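Side-chain contacts in DUF1818 domain-containing protein (Prochlorococcus marinus, PDB 2IT9), which is of unknown function but possibly binds DNA: residues Pro8-Ile13 against Val115-Ser120; Met47-Gln52 against Trp86-Ile91; Glu58-Met61 against Asp65-Leu68. One frame throughout, in Å; residues are numbered along the deposited sequence.

Interaction 1: Pro8-Ile13 against Val115-Ser120; sequences PGWRII and VNAMRS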
loop_
_atom_site.group_PDB
_atom_site.type_symbol
_atom_site.label_atom_id
_atom_site.label_comp_id
_atom_site.label_asym_id
_atom_site.label_seq_id
_atom_site.Cartn_x
_atom_site.Cartn_y
_atom_site.Cartn_z
ATOM N N PRO A 8 -11.994 -10.816 2.441
ATOM C CA PRO A 8 -10.862 -11.251 1.621
ATOM C C PRO A 8 -10.358 -10.153 0.693
ATOM O O PRO A 8 -11.107 -9.650 -0.155
ATOM C CB PRO A 8 -11.433 -12.460 0.864
ATOM C CG PRO A 8 -12.474 -13.007 1.821
ATOM C CD PRO A 8 -13.111 -11.778 2.388
ATOM N N GLY A 9 -9.123 -9.708 0.945
ATOM C CA GLY A 9 -8.421 -8.720 0.138
ATOM C C GLY A 9 -8.618 -7.256 0.470
ATOM O O GLY A 9 -8.033 -6.406 -0.183
ATOM N N TRP A 10 -9.372 -6.945 1.533
ATOM C CA TRP A 10 -9.612 -5.563 1.880
ATOM C C TRP A 10 -10.063 -5.302 3.341
ATOM O O TRP A 10 -10.627 -6.143 4.028
ATOM C CB TRP A 10 -10.729 -5.008 0.960
ATOM C CG TRP A 10 -12.068 -5.648 1.239
ATOM C CD1 TRP A 10 -12.542 -6.822 0.764
ATOM C CD2 TRP A 10 -13.069 -5.134 2.098
ATOM N NE1 TRP A 10 -13.786 -7.071 1.262
ATOM C CE2 TRP A 10 -14.127 -6.068 2.118
ATOM C CE3 TRP A 10 -13.179 -3.971 2.857
ATOM C CZ2 TRP A 10 -15.285 -5.864 2.841
ATOM C CZ3 TRP A 10 -14.340 -3.801 3.620
ATOM C CH2 TRP A 10 -15.361 -4.708 3.579
ATOM N N ARG A 11 -9.865 -4.051 3.729
ATOM C CA ARG A 11 -10.367 -3.550 4.984
ATOM C C ARG A 11 -10.477 -2.011 4.967
ATOM O O ARG A 11 -9.751 -1.306 4.213
ATOM C CB ARG A 11 -9.517 -4.040 6.162
ATOM C CG ARG A 11 -8.105 -3.490 6.122
ATOM C CD ARG A 11 -7.278 -4.090 7.238
ATOM N NE ARG A 11 -5.860 -3.838 6.947
ATOM C CZ ARG A 11 -4.935 -3.616 7.877
ATOM N NH1 ARG A 11 -5.261 -3.526 9.173
ATOM N NH2 ARG A 11 -3.678 -3.436 7.514
ATOM N N ILE A 12 -11.359 -1.501 5.817
ATOM C CA ILE A 12 -11.559 -0.087 6.060
ATOM C C ILE A 12 -11.749 0.062 7.565
ATOM O O ILE A 12 -12.522 -0.678 8.143
ATOM C CB ILE A 12 -12.793 0.457 5.373
ATOM C CG1 ILE A 12 -12.733 0.160 3.881
ATOM C CG2 ILE A 12 -12.940 1.929 5.614
ATOM C CD1 ILE A 12 -13.874 0.779 3.177
ATOM N N ILE A 13 -11.032 0.999 8.185
ATOM C CA ILE A 13 -11.106 1.169 9.610
ATOM C C ILE A 13 -11.209 2.640 9.973
ATOM O O ILE A 13 -10.473 3.453 9.425
ATOM C CB ILE A 13 -9.861 0.577 10.397
ATOM C CG1 ILE A 13 -9.522 -0.842 9.949
ATOM C CG2 ILE A 13 -10.119 0.719 11.981
ATOM C CD1 ILE A 13 -8.296 -1.428 10.534
ATOM N N VAL A 115 -16.703 -1.126 -2.154
ATOM C CA VAL A 115 -17.736 -0.126 -2.437
ATOM C C VAL A 115 -18.877 -0.280 -1.472
ATOM O O VAL A 115 -19.343 0.705 -0.898
ATOM C CB VAL A 115 -18.217 -0.191 -3.924
ATOM C CG1 VAL A 115 -19.511 0.566 -4.112
ATOM C CG2 VAL A 115 -17.118 0.373 -4.841
ATOM N N ASN A 116 -19.354 -1.511 -1.308
ATOM C CA ASN A 116 -20.431 -1.770 -0.379
ATOM C C ASN A 116 -20.109 -1.281 1.038
ATOM O O ASN A 116 -20.994 -0.714 1.713
ATOM C CB ASN A 116 -20.794 -3.263 -0.400
ATOM C CG ASN A 116 -21.499 -3.684 -1.707
ATOM O OD1 ASN A 116 -22.026 -2.842 -2.457
ATOM N ND2 ASN A 116 -21.547 -4.995 -1.957
ATOM N N ALA A 117 -18.860 -1.494 1.480
ATOM C CA ALA A 117 -18.411 -1.044 2.819
ATOM C C ALA A 117 -18.381 0.473 2.885
ATOM O O ALA A 117 -18.761 1.042 3.884
ATOM C CB ALA A 117 -17.023 -1.607 3.158
HETATM N N MSE A 118 -17.892 1.134 1.835
HETATM C CA MSE A 118 -17.846 2.592 1.794
HETATM C C MSE A 118 -19.208 3.174 1.926
HETATM O O MSE A 118 -19.389 4.137 2.676
HETATM C CB MSE A 118 -17.227 3.088 0.482
HETATM C CG MSE A 118 -15.781 2.848 0.424
HETATM SE SE MSE A 118 -15.048 3.484 -1.265
HETATM C CE MSE A 118 -13.216 3.307 -0.843
ATOM N N ARG A 119 -20.168 2.611 1.198
ATOM C CA ARG A 119 -21.537 3.104 1.247
ATOM C C ARG A 119 -22.232 2.952 2.608
ATOM O O ARG A 119 -23.137 3.721 2.921
ATOM C CB ARG A 119 -22.401 2.371 0.222
ATOM C CG ARG A 119 -22.110 2.661 -1.224
ATOM C CD ARG A 119 -23.269 2.143 -2.120
ATOM N NE ARG A 119 -23.084 2.536 -3.524
ATOM C CZ ARG A 119 -22.787 1.729 -4.551
ATOM N NH1 ARG A 119 -22.673 0.407 -4.394
ATOM N NH2 ARG A 119 -22.646 2.254 -5.778
ATOM N N SER A 120 -21.837 1.958 3.397
ATOM C CA SER A 120 -22.494 1.671 4.658
ATOM C C SER A 120 -21.692 1.937 5.923
ATOM O O SER A 120 -22.105 1.476 6.981
ATOM C CB SER A 120 -22.865 0.191 4.666
ATOM O OG SER A 120 -21.689 -0.597 4.656
#

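Interaction 2: Met47-Gln52 against Trp86-Ile91; sequences MELCDQ and WNLRLI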
loop_
_atom_site.group_PDB
_atom_site.type_symbol
_atom_site.label_atom_id
_atom_site.label_comp_id
_atom_site.label_asym_id
_atom_site.label_seq_id
_atom_site.Cartn_x
_atom_site.Cartn_y
_atom_site.Cartn_z
HETATM N N MSE A 47 -17.656 6.342 -5.748
HETATM C CA MSE A 47 -19.083 6.185 -6.029
HETATM C C MSE A 47 -19.381 6.671 -7.443
HETATM O O MSE A 47 -20.177 6.064 -8.173
HETATM C CB MSE A 47 -19.975 6.971 -5.065
HETATM C CG MSE A 47 -20.115 6.504 -3.592
HETATM SE SE MSE A 47 -20.326 4.570 -3.438
HETATM C CE MSE A 47 -18.486 4.113 -3.212
ATOM N N GLU A 48 -18.762 7.778 -7.830
ATOM C CA GLU A 48 -18.972 8.315 -9.163
ATOM C C GLU A 48 -18.488 7.349 -10.233
ATOM O O GLU A 48 -19.207 7.122 -11.220
ATOM C CB GLU A 48 -18.278 9.664 -9.351
ATOM C CG GLU A 48 -18.412 10.124 -10.757
ATOM C CD GLU A 48 -18.003 11.532 -10.982
ATOM O OE1 GLU A 48 -17.825 12.281 -9.993
ATOM O OE2 GLU A 48 -17.878 11.887 -12.172
ATOM N N LEU A 49 -17.288 6.785 -10.053
ATOM C CA LEU A 49 -16.771 5.815 -11.036
ATOM C C LEU A 49 -17.612 4.541 -11.080
ATOM O O LEU A 49 -18.021 4.089 -12.166
ATOM C CB LEU A 49 -15.319 5.456 -10.744
ATOM C CG LEU A 49 -14.270 6.497 -11.079
ATOM C CD1 LEU A 49 -12.956 6.051 -10.456
ATOM C CD2 LEU A 49 -14.114 6.632 -12.568
ATOM N N CYS A 50 -17.912 4.005 -9.899
ATOM C CA CYS A 50 -18.716 2.788 -9.788
ATOM C C CYS A 50 -20.063 2.965 -10.498
ATOM O O CYS A 50 -20.419 2.147 -11.374
ATOM C CB CYS A 50 -18.849 2.314 -8.300
ATOM S SG CYS A 50 -19.792 0.764 -8.189
ATOM N N ASP A 51 -20.783 4.055 -10.240
ATOM C CA ASP A 51 -22.071 4.262 -10.870
ATOM C C ASP A 51 -21.951 4.346 -12.386
ATOM O O ASP A 51 -22.775 3.779 -13.112
ATOM C CB ASP A 51 -22.759 5.546 -10.352
ATOM C CG ASP A 51 -23.241 5.428 -8.890
ATOM O OD1 ASP A 51 -23.187 4.324 -8.271
ATOM O OD2 ASP A 51 -23.665 6.472 -8.354
ATOM N N GLN A 52 -20.948 5.079 -12.864
ATOM C CA GLN A 52 -20.750 5.206 -14.302
ATOM C C GLN A 52 -20.431 3.871 -14.964
ATOM O O GLN A 52 -20.955 3.566 -16.045
ATOM C CB GLN A 52 -19.630 6.144 -14.599
ATOM C CG GLN A 52 -19.568 6.443 -16.049
ATOM C CD GLN A 52 -18.502 7.406 -16.360
ATOM O OE1 GLN A 52 -17.579 7.594 -15.553
ATOM N NE2 GLN A 52 -18.633 8.085 -17.519
ATOM N N TRP A 86 -14.461 -5.223 -12.267
ATOM C CA TRP A 86 -13.531 -4.126 -12.409
ATOM C C TRP A 86 -12.504 -3.999 -11.312
ATOM O O TRP A 86 -12.780 -4.340 -10.183
ATOM C CB TRP A 86 -14.287 -2.804 -12.505
ATOM C CG TRP A 86 -15.221 -2.568 -11.323
ATOM C CD1 TRP A 86 -16.441 -3.154 -11.115
ATOM C CD2 TRP A 86 -15.029 -1.662 -10.228
ATOM N NE1 TRP A 86 -16.981 -2.724 -9.930
ATOM C CE2 TRP A 86 -16.157 -1.779 -9.386
ATOM C CE3 TRP A 86 -14.004 -0.792 -9.858
ATOM C CZ2 TRP A 86 -16.298 -1.048 -8.218
ATOM C CZ3 TRP A 86 -14.144 -0.060 -8.694
ATOM C CH2 TRP A 86 -15.293 -0.189 -7.887
ATOM N N ASN A 87 -11.326 -3.454 -11.656
ATOM C CA ASN A 87 -10.282 -3.198 -10.667
ATOM C C ASN A 87 -10.136 -1.686 -10.533
ATOM O O ASN A 87 -10.684 -0.895 -11.334
ATOM C CB ASN A 87 -8.946 -3.880 -11.007
ATOM C CG ASN A 87 -8.378 -3.434 -12.328
ATOM O OD1 ASN A 87 -8.432 -2.269 -12.674
ATOM N ND2 ASN A 87 -7.827 -4.374 -13.069
ATOM N N LEU A 88 -9.402 -1.268 -9.505
ATOM C CA LEU A 88 -9.273 0.140 -9.192
ATOM C C LEU A 88 -7.886 0.491 -8.703
ATOM O O LEU A 88 -7.393 -0.114 -7.735
ATOM C CB LEU A 88 -10.291 0.542 -8.112
ATOM C CG LEU A 88 -10.332 2.043 -7.730
ATOM C CD1 LEU A 88 -10.871 2.849 -8.866
ATOM C CD2 LEU A 88 -11.174 2.213 -6.503
ATOM N N ARG A 89 -7.269 1.451 -9.396
ATOM C CA ARG A 89 -5.963 1.984 -9.036
ATOM C C ARG A 89 -6.194 3.398 -8.529
ATOM O O ARG A 89 -6.914 4.168 -9.160
ATOM C CB ARG A 89 -5.036 1.994 -10.230
ATOM C CG ARG A 89 -3.655 2.449 -9.870
ATOM C CD ARG A 89 -2.723 2.433 -11.060
ATOM N NE ARG A 89 -1.408 2.954 -10.680
ATOM C CZ ARG A 89 -0.572 3.550 -11.524
ATOM N NH1 ARG A 89 -0.900 3.740 -12.800
ATOM N NH2 ARG A 89 0.600 3.991 -11.086
ATOM N N LEU A 90 -5.625 3.709 -7.369
ATOM C CA LEU A 90 -5.786 5.013 -6.747
ATOM C C LEU A 90 -4.405 5.662 -6.556
ATOM O O LEU A 90 -3.477 5.006 -6.078
ATOM C CB LEU A 90 -6.424 4.910 -5.394
ATOM C CG LEU A 90 -7.869 4.419 -5.423
ATOM C CD1 LEU A 90 -8.291 4.186 -4.004
ATOM C CD2 LEU A 90 -8.762 5.459 -6.070
ATOM N N ILE A 91 -4.303 6.910 -6.964
ATOM C CA ILE A 91 -3.099 7.712 -6.751
ATOM C C ILE A 91 -3.471 8.891 -5.868
ATOM O O ILE A 91 -4.273 9.757 -6.277
ATOM C CB ILE A 91 -2.525 8.230 -8.066
ATOM C CG1 ILE A 91 -2.442 7.122 -9.115
ATOM C CG2 ILE A 91 -1.194 8.961 -7.839
ATOM C CD1 ILE A 91 -1.635 5.995 -8.754
#

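Interaction 3: Glu58-Met61 against Asp65-Leu68; sequences EQLM and DITL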
loop_
_atom_site.group_PDB
_atom_site.type_symbol
_atom_site.label_atom_id
_atom_site.label_comp_id
_atom_site.label_asym_id
_atom_site.label_seq_id
_atom_site.Cartn_x
_atom_site.Cartn_y
_atom_site.Cartn_z
ATOM N N GLU A 58 -23.747 -2.443 -19.272
ATOM C CA GLU A 58 -24.858 -3.113 -19.928
ATOM C C GLU A 58 -24.723 -3.042 -21.457
ATOM O O GLU A 58 -25.474 -3.705 -22.181
ATOM C CB GLU A 58 -26.200 -2.519 -19.468
ATOM C CG GLU A 58 -26.314 -2.226 -17.950
ATOM C CD GLU A 58 -25.915 -3.391 -17.041
ATOM O OE1 GLU A 58 -26.319 -4.543 -17.298
ATOM O OE2 GLU A 58 -25.217 -3.140 -16.037
ATOM N N GLN A 59 -23.799 -2.202 -21.936
ATOM C CA GLN A 59 -23.492 -2.114 -23.352
ATOM C C GLN A 59 -22.206 -2.898 -23.680
ATOM O O GLN A 59 -21.874 -3.077 -24.861
ATOM C CB GLN A 59 -23.378 -0.651 -23.794
ATOM N N LEU A 60 -21.503 -3.374 -22.655
ATOM C CA LEU A 60 -20.292 -4.152 -22.835
ATOM C C LEU A 60 -20.624 -5.603 -23.171
ATOM O O LEU A 60 -21.176 -6.325 -22.346
ATOM C CB LEU A 60 -19.434 -4.128 -21.590
ATOM C CG LEU A 60 -18.899 -2.767 -21.118
ATOM C CD1 LEU A 60 -18.112 -2.978 -19.880
ATOM C CD2 LEU A 60 -18.042 -2.106 -22.173
HETATM N N MSE A 61 -20.218 -6.026 -24.361
HETATM C CA MSE A 61 -20.487 -7.377 -24.810
HETATM C C MSE A 61 -19.176 -8.157 -24.903
HETATM O O MSE A 61 -18.122 -7.599 -25.146
HETATM C CB MSE A 61 -21.228 -7.324 -26.148
HETATM C CG MSE A 61 -22.203 -6.140 -26.219
HETATM SE SE MSE A 61 -23.652 -6.273 -27.484
HETATM C CE MSE A 61 -24.720 -7.219 -26.526
ATOM N N ASP A 65 -13.898 -3.996 -23.023
ATOM C CA ASP A 65 -13.512 -3.373 -21.800
ATOM C C ASP A 65 -13.679 -1.875 -21.820
ATOM O O ASP A 65 -13.930 -1.275 -22.870
ATOM C CB ASP A 65 -12.137 -3.848 -21.311
ATOM C CG ASP A 65 -11.052 -3.614 -22.286
ATOM O OD1 ASP A 65 -10.839 -2.451 -22.657
ATOM O OD2 ASP A 65 -10.376 -4.614 -22.630
ATOM N N ILE A 66 -13.562 -1.316 -20.624
ATOM C CA ILE A 66 -13.658 0.111 -20.407
ATOM C C ILE A 66 -12.630 0.517 -19.401
ATOM O O ILE A 66 -12.276 -0.251 -18.471
ATOM C CB ILE A 66 -15.079 0.527 -19.898
ATOM C CG1 ILE A 66 -15.246 2.054 -19.878
ATOM C CG2 ILE A 66 -15.373 -0.045 -18.524
ATOM C CD1 ILE A 66 -15.203 2.688 -21.234
ATOM N N THR A 67 -12.126 1.713 -19.608
ATOM C CA THR A 67 -11.217 2.375 -18.671
ATOM C C THR A 67 -11.859 3.753 -18.371
ATOM O O THR A 67 -12.258 4.492 -19.303
ATOM C CB THR A 67 -9.798 2.592 -19.291
ATOM O OG1 THR A 67 -9.268 1.337 -19.725
ATOM C CG2 THR A 67 -8.831 3.257 -18.263
ATOM N N LEU A 68 -11.963 4.083 -17.083
ATOM C CA LEU A 68 -12.558 5.352 -16.664
ATOM C C LEU A 68 -11.584 5.961 -15.697
ATOM O O LEU A 68 -11.222 5.320 -14.722
ATOM C CB LEU A 68 -13.889 5.105 -15.919
ATOM C CG LEU A 68 -15.023 4.399 -16.672
ATOM C CD1 LEU A 68 -16.171 4.126 -15.731
ATOM C CD2 LEU A 68 -15.459 5.276 -17.839
#

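Interaction 1: Pro8-Ile13 against Val115-Ser120
Trp10 and Ile12 meet Ala117 and Met118 in the buried part of this contact. The Ala117 methyl touches both strand residues. Its CB lies 3.5 Å from CZ3 of Trp10 and equally near CH2, approaching the indole obliquely. Trp10 has CG between its backbone N and carbonyl carbon (chi1 68°), which turns the six-membered ring toward the helix. Ile12 fits alongside. Its CD1 is 4.0 Å from Ala117 CB. The same Ile12 CD1 is 3.9 Å from CG of Met118, a selenomethionine. Ile12 and Met118 cross at about a right angle. The short segments, strand 10-13 and helix 115-120, run nearly parallel, 14° apart. Their axes come within 9.3 Å of each other.

The outer sides are looser. Ser120 OG turns back to its own helix and bonds to Asn116 O at 3.0 Å. Arg11 points away, and its NH2 makes a salt bridge to Glu103 of the second subunit. Trp106 touches both Trp10 and Met118. This is a helix packed on an antiparallel sheet, consistent with the strand-rich PC4-like fold.

Interaction 2: Met47-Gln52 against Trp86-Ile91
Cys50 and Trp86 make a sulfur-aromatic contact, the one feature here beyond plain apolar packing. Cys50 SG lies 5.0 Å from the centroid of the six-membered ring of Trp86. The sulfur sits 55° off the ring normal, so the approach is oblique. The nearest ring atom is CZ2 of Trp86, 3.9 Å from Cys50 SG. The thiol is swung anti to the Cys50 backbone N (chi1 -178°), which carries it out along the helix surface to the indole.

The indole is fixed by other partners. Its NE1 is hydrogen-bonded to Asn112 OD1, which restrains the rotation of the ring. The Tyr53 ring meets it with planes at about 45°. The backbone O of Trp86 also bonds to Thr111 OG1. Helix 110-120 is thereby tied to the same strand residue that helix 36-56 touches.

In the fold, helix 36-56 lies on one face of the four-stranded antiparallel sheet formed by strands 65-72, 75-82, 85-92 and 102-106. Four strands followed by a helix, twice along the chain, is the order seen in Whirly proteins, consistent with the PC4-like clan.

The second point of contact is leucine to leucine. Leu49 CD1 meets Leu88 CD1 at 4.1 Å, one methyl branch from each side, and the two side chains cross obliquely. Leu88 has CG anti to its backbone N (chi1 -176°), which extends the isobutyl group toward the helix. Leu49 also touches Leu68, Leu70 and Ala77, and so reaches three strands of the sheet. All four touching residues are buried. On the strand, Arg89 points to the other side of the sheet, where its NH2 forms a salt bridge with Glu103 OE1 of the same chain.

Interaction 3: Glu58-Met61 against Asp65-Leu68
Leu60 holds CG beside its backbone N and opposite the carbonyl carbon (chi1 -62°), and its chain continues extended to CD1 (chi2 179°), the methyl that reaches Ile66. Ile66 holds CG1 anti to the backbone N (chi1 -171°). That turns its CG2 methyl, rather than the longer branch, toward Leu60. The two side chains come from the two ends of a short connection.

The connection is the loop between helix 36-56 and strand 65-72, an outermost strand of the second antiparallel sheet in a fold consistent with the PC4-like group. Leu60 folds back over the first residues of the strand. Leu60 CD1 lies 4.2 Å from Ile66 CG2, and this is the apolar contact of the pair of segments. Both residues are partly exposed. The contact sits at the surface, its centre about 19 Å from the centre of the chain.

No hydrogen bond joins the two segments. The CA atoms of Leu60 and Asp65 are 6.9 Å apart. The loop has local support of its own, since Met61 N bonds to Glu64 OE1. The strand is paired with strand 75-82 through the backbones of Ile66 with Gly81 and Leu68 with Leu79. A side-chain bond between Thr67 OG1 and Asn80 OD1 joins the same two strands. Ile66 also rests on Tyr53 and Val56 of the helix, so one isoleucine is shared by the helix and by the loop that leaves it. Farther along the strand, Leu68 touches Gln52 of that helix.

The CB of Asp65 points away from the loop, and its carboxylate takes no part. What Asp65 offers is backbone: its O atom lies 4.3 Å from Leu60 CD2, the second methyl branch of the leucine.

In the fold
Interactions 1 and 2 meet where helix 110-120 touches helix 36-56 and strand 85-92. Their centres are 13 Å apart. Val115 CG2 packs 3.6 Å from Trp86 CH2, and Val115 CG1 lies 3.8 Å from Met47 CE. Arg119 NH2 and Asp51 OD1 add a long, weak ion pair at 3.3 Å. Interaction 3 sits farther out, at the far end of helix 36-56. It joins interaction 2 through Leu68, whose CB is 3.7 Å from Leu49 CD2. Interactions 1 and 3 do not touch, and their nearest atoms are about 12 Å apart. The helix residues of interaction 2 thus stand between the other two contacts. None of the three contacts has an assigned catalytic site.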